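Local coordinates for DinB-like domain-containing protein (Enterococcus faecalis, PDB 3CEX) that is of unknown function but belongs to the DinB superfamily, whose members are built on a four-helix bundle and often bind a divalent metal, at residues Thr13-His18 with Ala113-Thr118; Arg20-Leu25 with Leu106-Leu111; Trp49-Glu54 with Asp153-His158. All blocks are in the same frame, centred on the assembly; numbering follows the deposited sequence.

Interaction 1 (Thr13-His18 with Ala113-Thr118); sequences TLDRAH and ASVALT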
ATOM      1  N   THR A  13      -3.420   4.767  -8.701  1.00 28.36           N
ATOM      2  CA  THR A  13      -3.072   3.999  -7.492  1.00 28.34           C
ATOM      3  C   THR A  13      -3.173   4.849  -6.205  1.00 28.78           C
ATOM      4  O   THR A  13      -3.654   4.354  -5.120  1.00 28.72           O
ATOM      5  CB  THR A  13      -1.643   3.374  -7.624  1.00 28.99           C
ATOM      6  OG1 THR A  13      -1.593   2.572  -8.815  1.00 30.15           O
ATOM      7  CG2 THR A  13      -1.279   2.491  -6.421  1.00 29.24           C
ATOM      8  N   LEU A  14      -2.672   6.089  -6.280  1.00 28.42           N
ATOM      9  CA  LEU A  14      -2.863   7.050  -5.193  1.00 29.05           C
ATOM     10  C   LEU A  14      -4.349   7.299  -4.862  1.00 29.45           C
ATOM     11  O   LEU A  14      -4.730   7.383  -3.664  1.00 29.75           O
ATOM     12  CB  LEU A  14      -2.110   8.360  -5.518  1.00 28.94           C
ATOM     13  CG  LEU A  14      -2.142   9.465  -4.453  1.00 29.69           C
ATOM     14  CD1 LEU A  14      -1.487   8.989  -3.148  1.00 29.95           C
ATOM     15  CD2 LEU A  14      -1.427  10.750  -4.951  1.00 28.90           C
ATOM     16  N   ASP A  15      -5.202   7.363  -5.887  1.00 29.28           N
ATOM     17  CA  ASP A  15      -6.642   7.513  -5.666  1.00 29.97           C
ATOM     18  C   ASP A  15      -7.218   6.368  -4.817  1.00 29.44           C
ATOM     19  O   ASP A  15      -8.064   6.603  -3.968  1.00 28.57           O
ATOM     20  CB  ASP A  15      -7.414   7.561  -6.997  1.00 31.46           C
ATOM     21  CG  ASP A  15      -7.238   8.884  -7.747  1.00 36.70           C
ATOM     22  OD1 ASP A  15      -6.946   9.913  -7.078  1.00 42.92           O
ATOM     23  OD2 ASP A  15      -7.461   8.894  -8.992  1.00 39.89           O
ATOM     24  N   ARG A  16      -6.734   5.145  -5.006  1.00 28.94           N
ATOM     25  CA  ARG A  16      -7.195   4.034  -4.164  1.00 28.96           C
ATOM     26  C   ARG A  16      -6.785   4.226  -2.709  1.00 28.95           C
ATOM     27  O   ARG A  16      -7.585   3.927  -1.825  1.00 30.13           O
ATOM     28  CB  ARG A  16      -6.709   2.653  -4.645  1.00 28.94           C
ATOM     29  CG  ARG A  16      -6.911   2.335  -6.115  1.00 30.76           C
ATOM     30  CD  ARG A  16      -8.384   2.284  -6.466  1.00 31.80           C
ATOM     31  NE  ARG A  16      -8.481   1.710  -7.788  1.00 33.90           N
ATOM     32  CZ  ARG A  16      -8.578   0.407  -8.046  1.00 34.09           C
ATOM     33  NH1 ARG A  16      -8.675  -0.482  -7.065  1.00 32.72           N
ATOM     34  NH2 ARG A  16      -8.603   0.011  -9.299  1.00 29.86           N
ATOM     35  N   ALA A  17      -5.571   4.704  -2.448  1.00 28.10           N
ATOM     36  CA  ALA A  17      -5.133   5.031  -1.069  1.00 28.67           C
ATOM     37  C   ALA A  17      -6.073   6.093  -0.455  1.00 28.80           C
ATOM     38  O   ALA A  17      -6.575   5.955   0.682  1.00 27.98           O
ATOM     39  CB  ALA A  17      -3.706   5.538  -1.051  1.00 28.18           C
ATOM     40  N   HIS A  18      -6.334   7.133  -1.237  1.00 27.98           N
ATOM     41  CA  HIS A  18      -7.170   8.243  -0.805  1.00 28.95           C
ATOM     42  C   HIS A  18      -8.560   7.755  -0.412  1.00 28.79           C
ATOM     43  O   HIS A  18      -9.064   8.060   0.686  1.00 29.14           O
ATOM     44  CB  HIS A  18      -7.243   9.261  -1.951  1.00 29.50           C
ATOM     45  CG  HIS A  18      -7.857  10.575  -1.580  1.00 29.73           C
ATOM     46  ND1 HIS A  18      -8.133  11.541  -2.522  1.00 30.06           N
ATOM     47  CD2 HIS A  18      -8.223  11.097  -0.386  1.00 30.18           C
ATOM     48  CE1 HIS A  18      -8.661  12.598  -1.923  1.00 31.05           C
ATOM     49  NE2 HIS A  18      -8.719  12.359  -0.625  1.00 29.33           N
ATOM     50  N   ALA A 113      -6.129  18.060  -0.303  1.00 28.42           N
ATOM     51  CA  ALA A 113      -5.198  19.059  -0.802  1.00 28.00           C
ATOM     52  C   ALA A 113      -3.865  18.424  -1.181  1.00 28.19           C
ATOM     53  O   ALA A 113      -3.291  18.778  -2.210  1.00 27.65           O
ATOM     54  CB  ALA A 113      -4.987  20.191   0.203  1.00 27.78           C
ATOM     55  N   SER A 114      -3.332  17.535  -0.341  1.00 28.10           N
ATOM     56  CA  SER A 114      -2.036  16.918  -0.667  1.00 29.14           C
ATOM     57  C   SER A 114      -2.097  15.946  -1.847  1.00 29.15           C
ATOM     58  O   SER A 114      -1.156  15.855  -2.616  1.00 29.57           O
ATOM     59  CB  SER A 114      -1.434  16.232   0.554  1.00 28.47           C
ATOM     60  OG  SER A 114      -1.312  17.188   1.583  1.00 32.92           O
ATOM     61  N   VAL A 115      -3.194  15.204  -1.971  1.00 30.52           N
ATOM     62  CA  VAL A 115      -3.406  14.348  -3.139  1.00 30.22           C
ATOM     63  C   VAL A 115      -3.517  15.178  -4.407  1.00 30.43           C
ATOM     64  O   VAL A 115      -2.905  14.826  -5.417  1.00 30.78           O
ATOM     65  CB  VAL A 115      -4.642  13.413  -2.942  1.00 30.90           C
ATOM     66  CG1 VAL A 115      -5.008  12.692  -4.250  1.00 30.69           C
ATOM     67  CG2 VAL A 115      -4.338  12.405  -1.822  1.00 29.35           C
ATOM     68  N   ALA A 116      -4.255  16.285  -4.360  1.00 30.72           N
ATOM     69  CA  ALA A 116      -4.390  17.177  -5.520  1.00 31.15           C
ATOM     70  C   ALA A 116      -3.040  17.692  -6.006  1.00 30.77           C
ATOM     71  O   ALA A 116      -2.763  17.690  -7.199  1.00 31.29           O
ATOM     72  CB  ALA A 116      -5.299  18.376  -5.208  1.00 30.98           C
ATOM     73  N   LEU A 117      -2.242  18.179  -5.071  1.00 30.48           N
ATOM     74  CA  LEU A 117      -0.893  18.652  -5.346  1.00 30.38           C
ATOM     75  C   LEU A 117      -0.058  17.565  -6.039  1.00 29.54           C
ATOM     76  O   LEU A 117       0.633  17.823  -7.042  1.00 28.83           O
ATOM     77  CB  LEU A 117      -0.211  19.059  -4.029  1.00 30.16           C
ATOM     78  CG  LEU A 117       1.232  19.586  -4.136  1.00 31.54           C
ATOM     79  CD1 LEU A 117       1.279  21.029  -4.720  1.00 33.25           C
ATOM     80  CD2 LEU A 117       1.944  19.500  -2.753  1.00 31.18           C
ATOM     81  N   THR A 118      -0.127  16.356  -5.490  1.00 29.66           N
ATOM     82  CA  THR A 118       0.639  15.213  -6.001  1.00 29.93           C
ATOM     83  C   THR A 118       0.206  14.938  -7.438  1.00 29.86           C
ATOM     84  O   THR A 118       1.034  14.830  -8.333  1.00 27.67           O
ATOM     85  CB  THR A 118       0.472  13.981  -5.096  1.00 29.57           C
ATOM     86  OG1 THR A 118       0.876  14.324  -3.761  1.00 30.84           O
ATOM     87  CG2 THR A 118       1.313  12.789  -5.598  1.00 29.24           C
TER

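Interaction 2 (Arg20-Leu25 with Leu106-Leu111); sequences RFEETL and LLSDYL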
ATOM      1  N   ARG A  20      -9.461   4.658   0.332  1.00 28.95           N
ATOM      2  CA  ARG A  20      -9.409   3.772   1.499  1.00 29.17           C
ATOM      3  C   ARG A  20      -9.364   4.543   2.837  1.00 28.57           C
ATOM      4  O   ARG A  20     -10.050   4.191   3.760  1.00 28.48           O
ATOM      5  CB  ARG A  20      -8.207   2.846   1.402  1.00 29.45           C
ATOM      6  CG  ARG A  20      -8.021   1.875   2.575  1.00 28.89           C
ATOM      7  CD  ARG A  20      -6.967   0.834   2.276  1.00 29.02           C
ATOM      8  NE  ARG A  20      -7.374  -0.007   1.156  1.00 27.61           N
ATOM      9  CZ  ARG A  20      -6.788  -0.043  -0.046  1.00 29.12           C
ATOM     10  NH1 ARG A  20      -5.716   0.678  -0.323  1.00 28.98           N
ATOM     11  NH2 ARG A  20      -7.258  -0.848  -0.956  1.00 31.39           N
ATOM     12  N   PHE A  21      -8.543   5.583   2.921  1.00 27.57           N
ATOM     13  CA  PHE A  21      -8.491   6.420   4.116  1.00 28.69           C
ATOM     14  C   PHE A  21      -9.891   7.035   4.416  1.00 28.42           C
ATOM     15  O   PHE A  21     -10.349   7.020   5.561  1.00 29.68           O
ATOM     16  CB  PHE A  21      -7.466   7.539   3.927  1.00 28.52           C
ATOM     17  CG  PHE A  21      -6.057   7.188   4.328  1.00 29.81           C
ATOM     18  CD1 PHE A  21      -5.746   6.915   5.643  1.00 29.83           C
ATOM     19  CD2 PHE A  21      -5.027   7.247   3.419  1.00 28.71           C
ATOM     20  CE1 PHE A  21      -4.435   6.606   6.025  1.00 31.00           C
ATOM     21  CE2 PHE A  21      -3.754   6.955   3.809  1.00 30.64           C
ATOM     22  CZ  PHE A  21      -3.473   6.636   5.130  1.00 29.27           C
ATOM     23  N   GLU A  22     -10.553   7.582   3.396  1.00 28.07           N
ATOM     24  CA  GLU A  22     -11.886   8.141   3.593  1.00 30.12           C
ATOM     25  C   GLU A  22     -12.941   7.094   4.043  1.00 29.74           C
ATOM     26  O   GLU A  22     -13.747   7.393   4.908  1.00 30.13           O
ATOM     27  CB  GLU A  22     -12.361   8.888   2.338  1.00 29.99           C
ATOM     28  CG  GLU A  22     -11.633  10.198   2.032  1.00 34.14           C
ATOM     29  CD  GLU A  22     -11.558  11.229   3.202  1.00 40.66           C
ATOM     30  OE1 GLU A  22     -12.532  11.408   3.959  1.00 43.32           O
ATOM     31  OE2 GLU A  22     -10.491  11.859   3.347  1.00 46.01           O
ATOM     32  N   GLU A  23     -12.940   5.890   3.477  1.00 29.91           N
ATOM     33  CA  GLU A  23     -13.889   4.845   3.873  1.00 31.91           C
ATOM     34  C   GLU A  23     -13.654   4.406   5.313  1.00 30.02           C
ATOM     35  O   GLU A  23     -14.595   4.086   6.026  1.00 30.60           O
ATOM     36  CB  GLU A  23     -13.777   3.592   2.991  1.00 32.40           C
ATOM     37  CG  GLU A  23     -14.121   3.804   1.551  1.00 38.00           C
ATOM     38  CD  GLU A  23     -13.748   2.630   0.614  1.00 39.49           C
ATOM     39  OE1 GLU A  23     -12.870   1.780   0.959  1.00 50.86           O
ATOM     40  OE2 GLU A  23     -14.346   2.576  -0.484  1.00 48.66           O
ATOM     41  N   THR A  24     -12.395   4.345   5.726  1.00 29.45           N
ATOM     42  CA  THR A  24     -12.058   4.002   7.099  1.00 30.22           C
ATOM     43  C   THR A  24     -12.500   5.093   8.094  1.00 30.11           C
ATOM     44  O   THR A  24     -13.189   4.802   9.069  1.00 30.57           O
ATOM     45  CB  THR A  24     -10.534   3.646   7.208  1.00 30.47           C
ATOM     46  OG1 THR A  24     -10.368   2.276   6.860  1.00 33.16           O
ATOM     47  CG2 THR A  24      -9.984   3.858   8.587  1.00 30.50           C
ATOM     48  N   LEU A  25     -12.124   6.341   7.818  1.00 29.73           N
ATOM     49  CA  LEU A  25     -12.496   7.476   8.650  1.00 30.36           C
ATOM     50  C   LEU A  25     -14.008   7.630   8.829  1.00 30.14           C
ATOM     51  O   LEU A  25     -14.448   7.956   9.902  1.00 28.95           O
ATOM     52  CB  LEU A  25     -11.925   8.775   8.076  1.00 29.89           C
ATOM     53  CG  LEU A  25     -11.940   9.981   8.998  1.00 30.63           C
ATOM     54  CD1 LEU A  25     -11.068   9.756  10.256  1.00 29.80           C
ATOM     55  CD2 LEU A  25     -11.452  11.203   8.182  1.00 30.63           C
ATOM     56  N   LEU A 106     -10.995  17.952   9.031  1.00 29.13           N
ATOM     57  CA  LEU A 106      -9.667  18.523   8.807  1.00 29.53           C
ATOM     58  C   LEU A 106      -8.711  17.546   8.128  1.00 29.26           C
ATOM     59  O   LEU A 106      -7.936  17.918   7.235  1.00 29.87           O
ATOM     60  CB  LEU A 106      -9.060  19.008  10.125  1.00 30.04           C
ATOM     61  CG  LEU A 106      -7.721  19.722  10.006  1.00 29.45           C
ATOM     62  CD1 LEU A 106      -7.811  20.907   9.082  1.00 30.08           C
ATOM     63  CD2 LEU A 106      -7.240  20.141  11.399  1.00 30.27           C
ATOM     64  N   LEU A 107      -8.768  16.290   8.567  1.00 28.86           N
ATOM     65  CA  LEU A 107      -7.944  15.231   7.998  1.00 28.26           C
ATOM     66  C   LEU A 107      -8.298  15.020   6.537  1.00 28.30           C
ATOM     67  O   LEU A 107      -7.420  14.903   5.721  1.00 27.44           O
ATOM     68  CB  LEU A 107      -8.160  13.913   8.752  1.00 28.49           C
ATOM     69  CG  LEU A 107      -7.668  13.823  10.211  1.00 26.86           C
ATOM     70  CD1 LEU A 107      -8.272  12.625  10.919  1.00 27.10           C
ATOM     71  CD2 LEU A 107      -6.139  13.828  10.289  1.00 26.38           C
ATOM     72  N   SER A 108      -9.598  14.987   6.227  1.00 27.92           N
ATOM     73  CA  SER A 108     -10.064  14.801   4.873  1.00 28.17           C
ATOM     74  C   SER A 108      -9.611  15.933   3.970  1.00 28.13           C
ATOM     75  O   SER A 108      -9.228  15.703   2.802  1.00 27.50           O
ATOM     76  CB  SER A 108     -11.581  14.752   4.818  1.00 28.64           C
ATOM     77  OG  SER A 108     -12.047  13.583   5.406  1.00 31.71           O
ATOM     78  N   ASP A 109      -9.729  17.158   4.489  1.00 28.22           N
ATOM     79  CA  ASP A 109      -9.385  18.366   3.718  1.00 28.06           C
ATOM     80  C   ASP A 109      -7.889  18.471   3.422  1.00 27.41           C
ATOM     81  O   ASP A 109      -7.472  18.785   2.274  1.00 27.26           O
ATOM     82  CB  ASP A 109      -9.885  19.622   4.446  1.00 28.51           C
ATOM     83  CG  ASP A 109     -11.391  19.741   4.468  1.00 32.02           C
ATOM     84  OD1 ASP A 109     -12.094  18.999   3.737  1.00 33.99           O
ATOM     85  OD2 ASP A 109     -11.882  20.604   5.235  1.00 33.60           O
ATOM     86  N   TYR A 110      -7.055  18.191   4.418  1.00 26.60           N
ATOM     87  CA  TYR A 110      -5.618  18.287   4.189  1.00 26.46           C
ATOM     88  C   TYR A 110      -5.136  17.140   3.272  1.00 26.75           C
ATOM     89  O   TYR A 110      -4.321  17.346   2.369  1.00 25.52           O
ATOM     90  CB  TYR A 110      -4.843  18.325   5.519  1.00 26.71           C
ATOM     91  CG  TYR A 110      -3.333  18.444   5.374  1.00 26.37           C
ATOM     92  CD1 TYR A 110      -2.752  19.288   4.420  1.00 27.48           C
ATOM     93  CD2 TYR A 110      -2.492  17.743   6.194  1.00 25.48           C
ATOM     94  CE1 TYR A 110      -1.329  19.391   4.300  1.00 27.52           C
ATOM     95  CE2 TYR A 110      -1.109  17.842   6.077  1.00 26.36           C
ATOM     96  CZ  TYR A 110      -0.529  18.656   5.129  1.00 26.84           C
ATOM     97  OH  TYR A 110       0.860  18.723   5.050  1.00 27.45           O
ATOM     98  N   LEU A 111      -5.664  15.938   3.467  1.00 27.13           N
ATOM     99  CA  LEU A 111      -5.327  14.845   2.554  1.00 27.72           C
ATOM    100  C   LEU A 111      -5.765  15.133   1.106  1.00 28.05           C
ATOM    101  O   LEU A 111      -5.008  14.892   0.168  1.00 27.88           O
ATOM    102  CB  LEU A 111      -5.914  13.501   3.029  1.00 27.56           C
ATOM    103  CG  LEU A 111      -5.503  12.238   2.251  1.00 26.84           C
ATOM    104  CD1 LEU A 111      -3.965  12.049   2.264  1.00 27.54           C
ATOM    105  CD2 LEU A 111      -6.197  10.976   2.891  1.00 28.18           C
TER
HETATM  106  O   HOH W   1      -9.997  13.505   1.585  1.00 34.09           O

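Interaction 3 (Trp49-Glu54 with Asp153-His158); sequences WHTARE and DDAVMH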
ATOM      1  N   TRP A  49      -2.843  12.155   8.722  1.00 29.10           N
ATOM      2  CA  TRP A  49      -2.028  13.370   8.785  1.00 28.91           C
ATOM      3  C   TRP A  49      -0.641  13.108   8.194  1.00 28.75           C
ATOM      4  O   TRP A  49      -0.132  13.885   7.371  1.00 26.91           O
ATOM      5  CB  TRP A  49      -1.884  13.814  10.238  1.00 28.69           C
ATOM      6  CG  TRP A  49      -0.810  14.814  10.424  1.00 29.12           C
ATOM      7  CD1 TRP A  49      -0.902  16.157  10.186  1.00 29.15           C
ATOM      8  CD2 TRP A  49       0.541  14.578  10.868  1.00 28.42           C
ATOM      9  NE1 TRP A  49       0.281  16.747  10.462  1.00 28.83           N
ATOM     10  CE2 TRP A  49       1.182  15.809  10.882  1.00 28.50           C
ATOM     11  CE3 TRP A  49       1.257  13.431  11.256  1.00 28.93           C
ATOM     12  CZ2 TRP A  49       2.516  15.957  11.292  1.00 29.34           C
ATOM     13  CZ3 TRP A  49       2.544  13.561  11.642  1.00 28.54           C
ATOM     14  CH2 TRP A  49       3.182  14.818  11.654  1.00 30.33           C
ATOM     15  N   HIS A  50      -0.034  11.981   8.587  1.00 28.13           N
ATOM     16  CA  HIS A  50       1.304  11.662   8.107  1.00 29.04           C
ATOM     17  C   HIS A  50       1.355  11.459   6.602  1.00 28.72           C
ATOM     18  O   HIS A  50       2.276  11.918   5.970  1.00 28.43           O
ATOM     19  CB  HIS A  50       1.895  10.425   8.770  1.00 30.84           C
ATOM     20  CG  HIS A  50       3.065   9.858   8.023  1.00 32.93           C
ATOM     21  ND1 HIS A  50       4.341  10.346   8.168  1.00 34.37           N
ATOM     22  CD2 HIS A  50       3.142   8.874   7.091  1.00 37.34           C
ATOM     23  CE1 HIS A  50       5.161   9.675   7.376  1.00 35.48           C
ATOM     24  NE2 HIS A  50       4.460   8.783   6.702  1.00 37.74           N
ATOM     25  N   THR A  51       0.365  10.759   6.048  1.00 28.43           N
ATOM     26  CA  THR A  51       0.285  10.546   4.605  1.00 28.21           C
ATOM     27  C   THR A  51       0.134  11.883   3.880  1.00 28.88           C
ATOM     28  O   THR A  51       0.841  12.125   2.915  1.00 28.47           O
ATOM     29  CB  THR A  51      -0.838   9.565   4.261  1.00 28.89           C
ATOM     30  OG1 THR A  51      -0.519   8.307   4.896  1.00 29.57           O
ATOM     31  CG2 THR A  51      -1.003   9.361   2.704  1.00 28.24           C
ATOM     32  N   ALA A  52      -0.782  12.739   4.331  1.00 28.15           N
ATOM     33  CA  ALA A  52      -0.953  14.064   3.727  1.00 28.74           C
ATOM     34  C   ALA A  52       0.345  14.861   3.873  1.00 29.45           C
ATOM     35  O   ALA A  52       0.781  15.515   2.923  1.00 29.52           O
ATOM     36  CB  ALA A  52      -2.113  14.799   4.357  1.00 27.71           C
ATOM     37  N   ARG A  53       0.963  14.790   5.039  1.00 30.50           N
ATOM     38  CA  ARG A  53       2.179  15.545   5.318  1.00 31.61           C
ATOM     39  C   ARG A  53       3.362  15.092   4.449  1.00 32.45           C
ATOM     40  O   ARG A  53       4.134  15.925   3.948  1.00 33.03           O
ATOM     41  CB  ARG A  53       2.488  15.459   6.825  1.00 32.61           C
ATOM     42  CG  ARG A  53       3.555  16.347   7.368  1.00 35.12           C
ATOM     43  CD  ARG A  53       3.102  17.760   7.615  1.00 41.19           C
ATOM     44  NE  ARG A  53       4.041  18.362   8.565  1.00 46.31           N
ATOM     45  CZ  ARG A  53       5.096  19.116   8.257  1.00 48.28           C
ATOM     46  NH1 ARG A  53       5.375  19.441   7.000  1.00 51.62           N
ATOM     47  NH2 ARG A  53       5.875  19.574   9.228  1.00 50.79           N
ATOM     48  N   GLU A  54       3.496  13.785   4.240  1.00 32.40           N
ATOM     49  CA  GLU A  54       4.614  13.284   3.484  1.00 33.76           C
ATOM     50  C   GLU A  54       4.482  13.547   1.966  1.00 33.32           C
ATOM     51  O   GLU A  54       5.483  13.830   1.311  1.00 32.91           O
ATOM     52  CB  GLU A  54       4.806  11.787   3.775  1.00 34.59           C
ATOM     53  CG  GLU A  54       6.003  11.189   3.124  1.00 40.83           C
ATOM     54  CD  GLU A  54       7.325  11.513   3.812  1.00 45.94           C
ATOM     55  OE1 GLU A  54       7.439  12.519   4.550  1.00 52.58           O
ATOM     56  OE2 GLU A  54       8.275  10.740   3.598  1.00 52.67           O
ATOM     57  N   ASP A 153       4.097   4.592  -2.738  1.00 32.29           N
ATOM     58  CA  ASP A 153       4.217   3.398  -1.851  1.00 31.62           C
ATOM     59  C   ASP A 153       3.813   3.697  -0.386  1.00 32.00           C
ATOM     60  O   ASP A 153       3.082   2.935   0.249  1.00 29.24           O
ATOM     61  CB  ASP A 153       5.651   2.832  -1.951  1.00 32.31           C
ATOM     62  CG  ASP A 153       5.974   1.783  -0.899  1.00 33.13           C
ATOM     63  OD1 ASP A 153       5.318   0.728  -0.934  1.00 32.70           O
ATOM     64  OD2 ASP A 153       6.899   2.010  -0.045  1.00 33.19           O
ATOM     65  N   ASP A 154       4.322   4.805   0.128  1.00 32.34           N
ATOM     66  CA  ASP A 154       4.064   5.264   1.476  1.00 32.69           C
ATOM     67  C   ASP A 154       2.584   5.495   1.707  1.00 31.76           C
ATOM     68  O   ASP A 154       2.055   5.024   2.711  1.00 30.62           O
ATOM     69  CB  ASP A 154       4.816   6.587   1.739  1.00 33.66           C
ATOM     70  CG  ASP A 154       4.456   7.222   3.096  1.00 38.06           C
ATOM     71  OD1 ASP A 154       5.252   7.009   4.024  1.00 46.07           O
ATOM     72  OD2 ASP A 154       3.385   7.921   3.228  1.00 48.08           O
ATOM     73  N   ALA A 155       1.938   6.234   0.798  1.00 29.78           N
ATOM     74  CA  ALA A 155       0.520   6.523   0.940  1.00 29.57           C
ATOM     75  C   ALA A 155      -0.290   5.235   0.915  1.00 29.48           C
ATOM     76  O   ALA A 155      -1.154   5.038   1.802  1.00 28.68           O
ATOM     77  CB  ALA A 155       0.005   7.518  -0.124  1.00 28.72           C
ATOM     78  N   VAL A 156      -0.032   4.360  -0.063  1.00 28.76           N
ATOM     79  CA  VAL A 156      -0.852   3.153  -0.195  1.00 28.87           C
ATOM     80  C   VAL A 156      -0.640   2.250   1.010  1.00 28.20           C
ATOM     81  O   VAL A 156      -1.586   1.741   1.608  1.00 28.83           O
ATOM     82  CB  VAL A 156      -0.625   2.428  -1.528  1.00 28.77           C
ATOM     83  CG1 VAL A 156      -1.437   1.125  -1.625  1.00 26.68           C
ATOM     84  CG2 VAL A 156      -0.996   3.350  -2.705  1.00 32.04           C
HETATM   85  N   MSE A 157       0.613   2.035   1.374  1.00 27.87           N
HETATM   86  CA  MSE A 157       0.902   1.152   2.485  1.00 29.22           C
HETATM   87  C   MSE A 157       0.295   1.662   3.825  1.00 27.95           C
HETATM   88  O   MSE A 157      -0.213   0.878   4.631  1.00 25.76           O
HETATM   89  CB  MSE A 157       2.427   1.003   2.555  1.00 30.90           C
HETATM   90  CG  MSE A 157       2.883   0.411   3.747  1.00 37.82           C
HETATM   91 SE   MSE A 157       3.362   1.653   5.218  0.80 42.77          SE
HETATM   92  CE  MSE A 157       4.853   0.501   5.583  1.00 34.48           C
ATOM     93  N   HIS A 158       0.371   2.964   4.073  1.00 27.31           N
ATOM     94  CA  HIS A 158      -0.301   3.547   5.247  1.00 28.18           C
ATOM     95  C   HIS A 158      -1.815   3.413   5.255  1.00 26.91           C
ATOM     96  O   HIS A 158      -2.401   3.266   6.321  1.00 26.30           O
ATOM     97  CB  HIS A 158       0.138   5.016   5.503  1.00 27.90           C
ATOM     98  CG  HIS A 158       1.511   5.104   6.084  1.00 28.33           C
ATOM     99  ND1 HIS A 158       2.579   5.613   5.381  1.00 32.73           N
ATOM    100  CD2 HIS A 158       2.024   4.606   7.238  1.00 31.38           C
ATOM    101  CE1 HIS A 158       3.679   5.507   6.120  1.00 33.63           C
ATOM    102  NE2 HIS A 158       3.373   4.890   7.247  1.00 30.08           N
TER

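Interaction 1 (Thr13-His18 with Ala113-Thr118)
Leu14, Val115, Thr118 and His18 form a mostly apolar helix-helix contact between two long helices, 8-25 and 104-124, of the four-helix bundle characteristic of the DinB superfamily. The segments run antiparallel, their axes 11.0 Å apart. That spacing leaves room for branched side chains between the backbones, and no hydrogen bond crosses the gap.

Leu14 lies with CG anti to the backbone N (chi1 -177°), which sends its CD2 methyl across to the other helix. Leu14 CD2 meets Thr118 CG2 at 3.5 Å, a tight approach for two methyl carbons, and lies 4.1 Å from Val115 CG1. Leucine suits this place because its two branches serve two neighbours: CD2 faces helix 104-124, while the side chain also packs on Ile152 and Ala155 of helix 144-170.

Thr118 is equally apt: its methyl joins the apolar seam, and its hydroxyl turns back and donates a hydrogen bond, Thr118 OG1 to Ser114 O 2.8 Å. That carbonyl also accepts the helical bond from Thr118 N, the two donors arriving from opposite faces of its plane, so a polar group on a buried residue is satisfied within its own helix.

Toward the partly exposed side, Asp15 borders Val115 but directs OD1 into a salt bridge with Lys119. His18 closes this edge of the seam, and Val115 presents both its methyls to the imidazole: CG1 approaches ND1 at 3.8 Å, while CG2 makes a CH-pi contact over one ring face, 4.1 Å from the centroid and 17° off the normal.

Interaction 2 (Arg20-Leu25 with Leu106-Leu111)
In Glu22, CG stands opposite the carbonyl carbon (chi1 -70°) and the chain then folds at chi2 (-52°), a bend that swings the carboxylate across to Ser108. The serine hydroxyl has the same first torsion, lying beside its own backbone N, and it donates a hydrogen bond of 2.7 Å from Ser108 OG to Glu22 OE1. The oxygen receives it on its syn lone pair, the side facing OE2. A water completes the clasp, giving one proton to Glu22 OE2 at a short 2.5 Å and the other to Ser108 O at 2.6 Å. OE1 directly and OE2 through the water are thereby tied to Ser108, which should limit rotation of the group. The small serine lets the longer glutamate come close at this partly exposed border.

Deeper in, the pairing becomes apolar. Leu111 sends CD2 to Phe21 CB at 3.8 Å, the two side chains crossing at about a right angle, and beyond this methyl the phenyl ring runs inward between Met48 and Thr51 of helix 44-62 and Ser159 and Ala162 of helix 144-170. A large flat ring suits that place, since it can touch all three other helices. Near the end of helix 8-25, Leu25 reaches over with both methyls: CD1 lies 4.1 Å from Leu107 CD1, and CD2 rests 3.7 Å from Ser108 OG.

An apolar inner face with polar groups at the outer margin is the general pattern of amphipathic antiparallel helix packing; here it joins helices 8-25 and 104-124 of the four-helix bundle expected for a DinB-like protein.

Interaction 3 (Trp49-Glu54 with Asp153-His158)
His50 opens the contact from helix 44-62, which lies antiparallel to helix 144-170 in the DinB four-helix bundle. Its CG is anti to the backbone N (chi1 163°), carrying the imidazole over the gap to two partners. His50 NE2 points at Asp154 OD1, which lies at the ring edge in its plane; the hydrogen bond is nearly straight but long, 3.3 Å, and therefore weak. The NE2-CD2 edge of His50 is also turned toward the face of His158: the pair is an offset edge-to-face stack, planes at 72°, with His50 CD2 3.5 Å from His158 CE1. Histidine can do both because its rim carries an N-H and a polarised C-H side by side.

Thr51 follows, at the closest backbone approach. Its methyl packs on a small neighbour, Thr51 CG2 to Ala155 CB 3.5 Å, and the lack of a longer side chain on the alanine lets the axes come to 9.6 Å. Thr51 OG1 passes His158 CB, while its hydrogen bond goes to Leu47 O.

One turn beyond His50, Glu54 lays CB over a face of that imidazole and only skirts Asp154; its OE2 is weakly bound to Gln58.

His158 is steadied from several sides. NE2 bonds a glycerol, probably from the crystallisation liquor, at a position that probably corresponds to the histidine-lined metal site of some DinB relatives, though no metal is seen here. His158 ND1 gives a bent, weak bond to Asp154 O at 2.8 Å, and on the face opposite His50 the selenium of selenomethionine Met157 sits 3.7 Å above the ring centre.

Helices 8-25, 44-62, 104-124 and 144-170 build one bundle, running up, down, down and up. Interactions 1 and 2 join the first to the third, their centres 11 Å apart along one seam, with 20-25 and 106-111 between 13-18 and 113-118 in sequence. Interaction 3 joins the second to the fourth, its centre about 9 Å from that of interaction 1 and 11 Å from that of interaction 2; its two segments alternate with theirs along the chain. The seams meet inside: Ala17 packs on Val156, Tyr110 on Ala52 and Phe21 on His158, and Ser114 OG probably bonds Ala52 O. Residues of all three interactions also reach the second subunit, Arg20 through a salt bridge to Asp153 there.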